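Local coordinates for protein putative ADP-Ribosyltransferase Scabin (Streptomyces scabiei 87.22, PDB 5EWY) that probably transfers ADP-ribose from NAD+ to DNA as a mono-ADP-ribosyltransferase toxin of a plant-pathogenic bacterium, at residues P83-P93 with G165-V175. Residues are numbered along the deposited sequence; the frame is centred on the assembly and turned at random.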
ATOM      1  N   PRO A  83      -4.204   4.349 -13.925  1.00 24.14           N
ATOM      2  CA  PRO A  83      -3.593   5.531 -13.305  1.00 25.22           C
ATOM      3  C   PRO A  83      -4.401   6.798 -13.446  1.00 25.20           C
ATOM      4  O   PRO A  83      -4.290   7.683 -12.593  1.00 26.51           O
ATOM      5  CB  PRO A  83      -2.231   5.651 -14.004  1.00 30.16           C
ATOM      6  CG  PRO A  83      -2.346   4.858 -15.235  1.00 28.63           C
ATOM      7  CD  PRO A  83      -3.367   3.777 -14.991  1.00 28.88           C
ATOM      8  N   ALA A  84      -5.229   6.939 -14.476  1.00 24.04           N
ATOM      9  CA  ALA A  84      -6.048   8.140 -14.524  1.00 26.16           C
ATOM     10  C   ALA A  84      -6.904   8.253 -13.269  1.00 31.07           C
ATOM     11  O   ALA A  84      -7.108   9.350 -12.738  1.00 34.71           O
ATOM     12  CB  ALA A  84      -6.904   8.158 -15.786  1.00 30.22           C
ATOM     13  N   VAL A  85      -7.376   7.115 -12.755  1.00 25.67           N
ATOM     14  CA  VAL A  85      -8.224   7.103 -11.572  1.00 24.75           C
ATOM     15  C   VAL A  85      -7.384   7.228 -10.307  1.00 24.86           C
ATOM     16  O   VAL A  85      -7.679   8.045  -9.425  1.00 25.80           O
ATOM     17  CB  VAL A  85      -9.049   5.800 -11.563  1.00 27.88           C
ATOM     18  CG1 VAL A  85      -9.921   5.743 -10.318  1.00 32.17           C
ATOM     19  CG2 VAL A  85      -9.874   5.666 -12.856  1.00 32.64           C
ATOM     20  N   VAL A  86      -6.336   6.412 -10.194  1.00 22.01           N
ATOM     21  CA  VAL A  86      -5.516   6.412  -8.986  1.00 22.48           C
ATOM     22  C   VAL A  86      -4.797   7.745  -8.800  1.00 22.38           C
ATOM     23  O   VAL A  86      -4.709   8.257  -7.684  1.00 21.89           O
ATOM     24  CB  VAL A  86      -4.531   5.241  -9.022  1.00 19.90           C
ATOM     25  CG1 VAL A  86      -3.551   5.308  -7.853  1.00 20.11           C
ATOM     26  CG2 VAL A  86      -5.254   3.926  -8.971  1.00 21.94           C
ATOM     27  N   PHE A  87      -4.291   8.341  -9.874  1.00 22.88           N
ATOM     28  CA  PHE A  87      -3.600   9.611  -9.683  1.00 23.37           C
ATOM     29  C   PHE A  87      -4.571  10.714  -9.280  1.00 26.48           C
ATOM     30  O   PHE A  87      -4.180  11.656  -8.593  1.00 27.94           O
ATOM     31  CB  PHE A  87      -2.842  10.011 -10.947  1.00 25.25           C
ATOM     32  CG  PHE A  87      -1.690   9.109 -11.291  1.00 21.76           C
ATOM     33  CD1 PHE A  87      -1.231   8.125 -10.418  1.00 20.26           C
ATOM     34  CD2 PHE A  87      -1.034   9.277 -12.501  1.00 23.90           C
ATOM     35  CE1 PHE A  87      -0.155   7.289 -10.773  1.00 20.71           C
ATOM     36  CE2 PHE A  87       0.039   8.462 -12.837  1.00 25.04           C
ATOM     37  CZ  PHE A  87       0.477   7.488 -11.984  1.00 20.59           C
ATOM     38  N   GLU A  88      -5.836  10.625  -9.684  1.00 24.92           N
ATOM     39  CA  GLU A  88      -6.799  11.624  -9.261  1.00 28.86           C
ATOM     40  C   GLU A  88      -7.281  11.394  -7.828  1.00 29.36           C
ATOM     41  O   GLU A  88      -7.403  12.352  -7.055  1.00 34.34           O
ATOM     42  CB  GLU A  88      -7.967  11.627 -10.244  1.00 29.18           C
ATOM     43  CG  GLU A  88      -8.970  12.732 -10.007  1.00 64.19           C
ATOM     44  CD  GLU A  88      -9.547  13.270 -11.300  1.00 84.55           C
ATOM     45  OE1 GLU A  88      -8.754  13.725 -12.155  1.00 94.68           O
ATOM     46  OE2 GLU A  88     -10.785  13.227 -11.465  1.00 82.70           O
ATOM     47  N   GLN A  89      -7.574  10.146  -7.456  1.00 28.45           N
ATOM     48  CA  GLN A  89      -8.236   9.843  -6.189  1.00 26.68           C
ATOM     49  C   GLN A  89      -7.305   9.339  -5.107  1.00 25.01           C
ATOM     50  O   GLN A  89      -7.721   9.277  -3.946  1.00 27.94           O
ATOM     51  CB  GLN A  89      -9.223   8.685  -6.360  1.00 35.21           C
ATOM     52  CG  GLN A  89     -10.352   8.905  -7.245  1.00 43.72           C
ATOM     53  CD  GLN A  89     -11.227   7.669  -7.326  1.00 38.13           C
ATOM     54  OE1 GLN A  89     -10.942   6.614  -6.736  1.00 31.97           O
ATOM     55  NE2 GLN A  89     -12.288   7.790  -8.052  1.00 37.79           N
ATOM     56  N   GLY A  90      -6.102   8.924  -5.462  1.00 24.14           N
ATOM     57  CA  GLY A  90      -5.317   8.100  -4.552  1.00 21.38           C
ATOM     58  C   GLY A  90      -5.902   6.696  -4.515  1.00 21.40           C
ATOM     59  O   GLY A  90      -6.687   6.309  -5.379  1.00 24.31           O
ATOM     60  N   PHE A  91      -5.491   5.932  -3.506  1.00 20.95           N
ATOM     61  CA  PHE A  91      -6.074   4.617  -3.230  1.00 20.71           C
ATOM     62  C   PHE A  91      -7.072   4.755  -2.093  1.00 21.49           C
ATOM     63  O   PHE A  91      -6.693   4.963  -0.939  1.00 21.79           O
ATOM     64  CB  PHE A  91      -4.999   3.606  -2.861  1.00 21.70           C
ATOM     65  CG  PHE A  91      -4.132   3.202  -4.012  1.00 18.59           C
ATOM     66  CD1 PHE A  91      -4.627   2.396  -5.018  1.00 22.13           C
ATOM     67  CD2 PHE A  91      -2.806   3.612  -4.060  1.00 18.71           C
ATOM     68  CE1 PHE A  91      -3.831   2.022  -6.073  1.00 19.34           C
ATOM     69  CE2 PHE A  91      -2.012   3.243  -5.119  1.00 19.63           C
ATOM     70  CZ  PHE A  91      -2.514   2.459  -6.119  1.00 19.54           C
ATOM     71  N   LEU A  92      -8.351   4.613  -2.421  1.00 22.72           N
ATOM     72  CA  LEU A  92      -9.375   4.682  -1.389  1.00 27.14           C
ATOM     73  C   LEU A  92      -9.685   3.279  -0.897  1.00 24.94           C
ATOM     74  O   LEU A  92      -9.699   2.334  -1.691  1.00 28.22           O
ATOM     75  CB  LEU A  92     -10.649   5.298  -1.945  1.00 29.26           C
ATOM     76  CG  LEU A  92     -10.578   6.805  -2.207  1.00 32.71           C
ATOM     77  CD1 LEU A  92     -11.753   7.238  -3.080  1.00 35.22           C
ATOM     78  CD2 LEU A  92     -10.562   7.591  -0.891  1.00 32.58           C
ATOM     79  N   PRO A  93      -9.941   3.108   0.394  1.00 24.09           N
ATOM     80  CA  PRO A  93     -10.352   1.795   0.894  1.00 25.95           C
ATOM     81  C   PRO A  93     -11.812   1.513   0.580  1.00 28.00           C
ATOM     82  O   PRO A  93     -12.635   2.415   0.379  1.00 30.13           O
ATOM     83  CB  PRO A  93     -10.141   1.921   2.405  1.00 29.95           C
ATOM     84  CG  PRO A  93     -10.406   3.349   2.675  1.00 31.35           C
ATOM     85  CD  PRO A  93      -9.931   4.118   1.468  1.00 27.38           C
ATOM     86  N   GLY A 165      -7.405   3.676   5.948  1.00 25.41           N
ATOM     87  CA  GLY A 165      -7.853   4.876   5.286  1.00 26.01           C
ATOM     88  C   GLY A 165      -7.252   5.076   3.920  1.00 22.21           C
ATOM     89  O   GLY A 165      -7.536   6.096   3.279  1.00 25.53           O
ATOM     90  N   GLY A 166      -6.447   4.132   3.451  1.00 21.97           N
ATOM     91  CA  GLY A 166      -5.827   4.245   2.148  1.00 20.28           C
ATOM     92  C   GLY A 166      -4.714   5.269   2.108  1.00 20.60           C
ATOM     93  O   GLY A 166      -4.041   5.536   3.104  1.00 21.88           O
ATOM     94  N   ILE A 167      -4.494   5.796   0.905  1.00 21.21           N
ATOM     95  CA  ILE A 167      -3.270   6.525   0.568  1.00 19.71           C
ATOM     96  C   ILE A 167      -3.628   7.663  -0.373  1.00 22.03           C
ATOM     97  O   ILE A 167      -4.118   7.422  -1.488  1.00 21.86           O
ATOM     98  CB  ILE A 167      -2.253   5.608  -0.127  1.00 20.20           C
ATOM     99  CG1 ILE A 167      -1.984   4.333   0.689  1.00 20.69           C
ATOM    100  CG2 ILE A 167      -0.939   6.375  -0.388  1.00 19.61           C
ATOM    101  CD1 ILE A 167      -1.207   3.305  -0.086  1.00 20.87           C
ATOM    102  N   ARG A 168      -3.338   8.898   0.043  1.00 22.36           N
ATOM    103  CA  ARG A 168      -3.586  10.061  -0.799  1.00 22.67           C
ATOM    104  C   ARG A 168      -2.682  10.045  -2.026  1.00 21.78           C
ATOM    105  O   ARG A 168      -1.569   9.517  -2.002  1.00 20.31           O
ATOM    106  CB  ARG A 168      -3.327  11.354  -0.014  1.00 26.94           C
ATOM    107  CG  ARG A 168      -4.362  11.635   1.060  1.00 29.22           C
ATOM    108  CD  ARG A 168      -4.386  13.103   1.447  1.00 38.60           C
ATOM    109  NE  ARG A 168      -3.175  13.515   2.153  1.00 38.78           N
ATOM    110  CZ  ARG A 168      -2.902  13.212   3.419  1.00 54.90           C
ATOM    111  NH1 ARG A 168      -3.746  12.473   4.129  1.00 47.15           N
ATOM    112  NH2 ARG A 168      -1.776  13.641   3.978  1.00 63.34           N
ATOM    113  N   THR A 169      -3.144  10.712  -3.086  1.00 22.81           N
ATOM    114  CA  THR A 169      -2.403  10.692  -4.344  1.00 21.47           C
ATOM    115  C   THR A 169      -1.012  11.319  -4.207  1.00 23.64           C
ATOM    116  O   THR A 169      -0.086  10.892  -4.910  1.00 21.39           O
ATOM    117  CB  THR A 169      -3.198  11.389  -5.454  1.00 22.34           C
ATOM    118  OG1 THR A 169      -2.453  11.323  -6.678  1.00 24.91           O
ATOM    119  CG2 THR A 169      -3.491  12.854  -5.102  1.00 26.90           C
ATOM    120  N   GLU A 170      -0.828  12.271  -3.286  1.00 23.36           N
ATOM    121  CA  GLU A 170       0.489  12.904  -3.138  1.00 22.54           C
ATOM    122  C   GLU A 170       1.558  11.888  -2.750  1.00 22.70           C
ATOM    123  O   GLU A 170       2.755  12.204  -2.841  1.00 22.12           O
ATOM    124  CB  GLU A 170       0.443  14.053  -2.123  1.00 26.71           C
ATOM    125  CG  GLU A 170       0.217  13.633  -0.682  1.00 30.41           C
ATOM    126  CD  GLU A 170      -0.011  14.797   0.249  1.00 53.48           C
ATOM    127  OE1 GLU A 170       0.976  15.494   0.589  1.00 47.53           O
ATOM    128  OE2 GLU A 170      -1.184  15.009   0.633  1.00 50.38           O
ATOM    129  N   PHE A 171       1.165  10.718  -2.265  1.00 19.58           N
ATOM    130  CA  PHE A 171       2.111   9.680  -1.859  1.00 18.81           C
ATOM    131  C   PHE A 171       2.261   8.569  -2.879  1.00 18.88           C
ATOM    132  O   PHE A 171       2.961   7.581  -2.614  1.00 19.79           O
ATOM    133  CB  PHE A 171       1.725   9.094  -0.497  1.00 19.31           C
ATOM    134  CG  PHE A 171       1.593  10.121   0.570  1.00 20.81           C
ATOM    135  CD1 PHE A 171       2.704  10.816   1.040  1.00 20.89           C
ATOM    136  CD2 PHE A 171       0.351  10.446   1.090  1.00 29.76           C
ATOM    137  CE1 PHE A 171       2.576  11.782   2.010  1.00 28.50           C
ATOM    138  CE2 PHE A 171       0.228  11.410   2.064  1.00 29.04           C
ATOM    139  CZ  PHE A 171       1.333  12.069   2.529  1.00 28.04           C
ATOM    140  N   VAL A 172       1.614   8.694  -4.032  1.00 18.48           N
ATOM    141  CA  VAL A 172       1.752   7.732  -5.121  1.00 17.15           C
ATOM    142  C   VAL A 172       2.774   8.310  -6.095  1.00 18.47           C
ATOM    143  O   VAL A 172       2.541   9.350  -6.721  1.00 19.08           O
ATOM    144  CB  VAL A 172       0.408   7.449  -5.799  1.00 19.93           C
ATOM    145  CG1 VAL A 172       0.619   6.501  -6.969  1.00 21.29           C
ATOM    146  CG2 VAL A 172      -0.562   6.853  -4.782  1.00 20.62           C
ATOM    147  N   ILE A 173       3.920   7.634  -6.225  1.00 17.50           N
ATOM    148  CA  ILE A 173       4.988   8.122  -7.095  1.00 17.96           C
ATOM    149  C   ILE A 173       4.575   8.034  -8.553  1.00 17.93           C
ATOM    150  O   ILE A 173       4.778   8.965  -9.337  1.00 19.38           O
ATOM    151  CB  ILE A 173       6.276   7.313  -6.892  1.00 17.52           C
ATOM    152  CG1 ILE A 173       6.755   7.314  -5.447  1.00 19.92           C
ATOM    153  CG2 ILE A 173       7.338   7.867  -7.807  1.00 18.46           C
ATOM    154  CD1 ILE A 173       7.744   6.202  -5.184  1.00 17.76           C
ATOM    155  N   GLY A 174       4.029   6.890  -8.945  1.00 17.45           N
ATOM    156  CA  GLY A 174       3.826   6.580 -10.352  1.00 18.55           C
ATOM    157  C   GLY A 174       3.462   5.122 -10.503  1.00 17.52           C
ATOM    158  O   GLY A 174       3.123   4.458  -9.525  1.00 16.80           O
ATOM    159  N   VAL A 175       3.560   4.631 -11.736  1.00 18.04           N
ATOM    160  CA  VAL A 175       3.058   3.302 -12.054  1.00 15.50           C
ATOM    161  C   VAL A 175       3.807   2.765 -13.256  1.00 16.89           C
ATOM    162  O   VAL A 175       4.225   3.514 -14.135  1.00 18.14           O
ATOM    163  CB  VAL A 175       1.534   3.370 -12.328  1.00 19.28           C
ATOM    164  CG1 VAL A 175       1.231   4.142 -13.639  1.00 22.34           C
ATOM    165  CG2 VAL A 175       0.894   1.970 -12.410  1.00 19.39           C
TER
HETATM  166  O   HOH W   1      -5.910  11.450  -2.741  1.00 28.74           O
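Phe91 and Ile167 form a single antiparallel, hydrogen-bonded bridge, Phe91 N giving to Ile167 O at 2.9 Å and Ile167 N to Phe91 O at 3.0 Å, while helix 83-89 runs nearly antiparallel to strand 172-175, their axes 9.7 Å apart. Glycines flank the bridge because the backbones come too close for a side chain: Gly90, leaving the helix with positive phi, lays its CA 3.4 Å from Ile167 O, and Gly166 brings its CA about as near Phe91 O. Pro93, with no N-H to offer, rests its ring carbons on the backbone of Gly165.

At the helix C-terminus a threonine meets a carbonyl left without a helical partner. Thr169 OG1, swung away from its own backbone N (chi1 -179°), donates to Phe87 O over 2.6 Å, tilted from the carbonyl plane. His195 ND1 also bonds this oxygen, and Asn193 ND2 reaches Thr169 OG1, so both atoms have second partners. A water accepts from Thr169 N and gives a weak bond to Gln89 O.

Beside these polar bonds the packing is apolar. Val172 divides its branches between two rings: CG1 lies 4.0 Å from Phe87 CE1, and CG2 3.9 Å from Phe91 CE2. The side chain of Phe87 sets out away from 165-175, yet its ring reaches back until CZ meets Gly174 CA and Val175 CG1 at 3.8 Å. That same methyl touches Pro83 CB, which also sits over the rim of one face of the Phe87 ring. Val86 CG1 lies over one face of the Phe91 ring, toward its rim, and Phe91 meets Tyr135 edge-to-face.

A helix is thus laid against the four-stranded antiparallel sheet of the ADP-ribosyltransferase fold, with the bulge of Ile173 and Gly174 opposite Tyr136; Phe91 also touches Arg77, a residue of the inhibitor pocket.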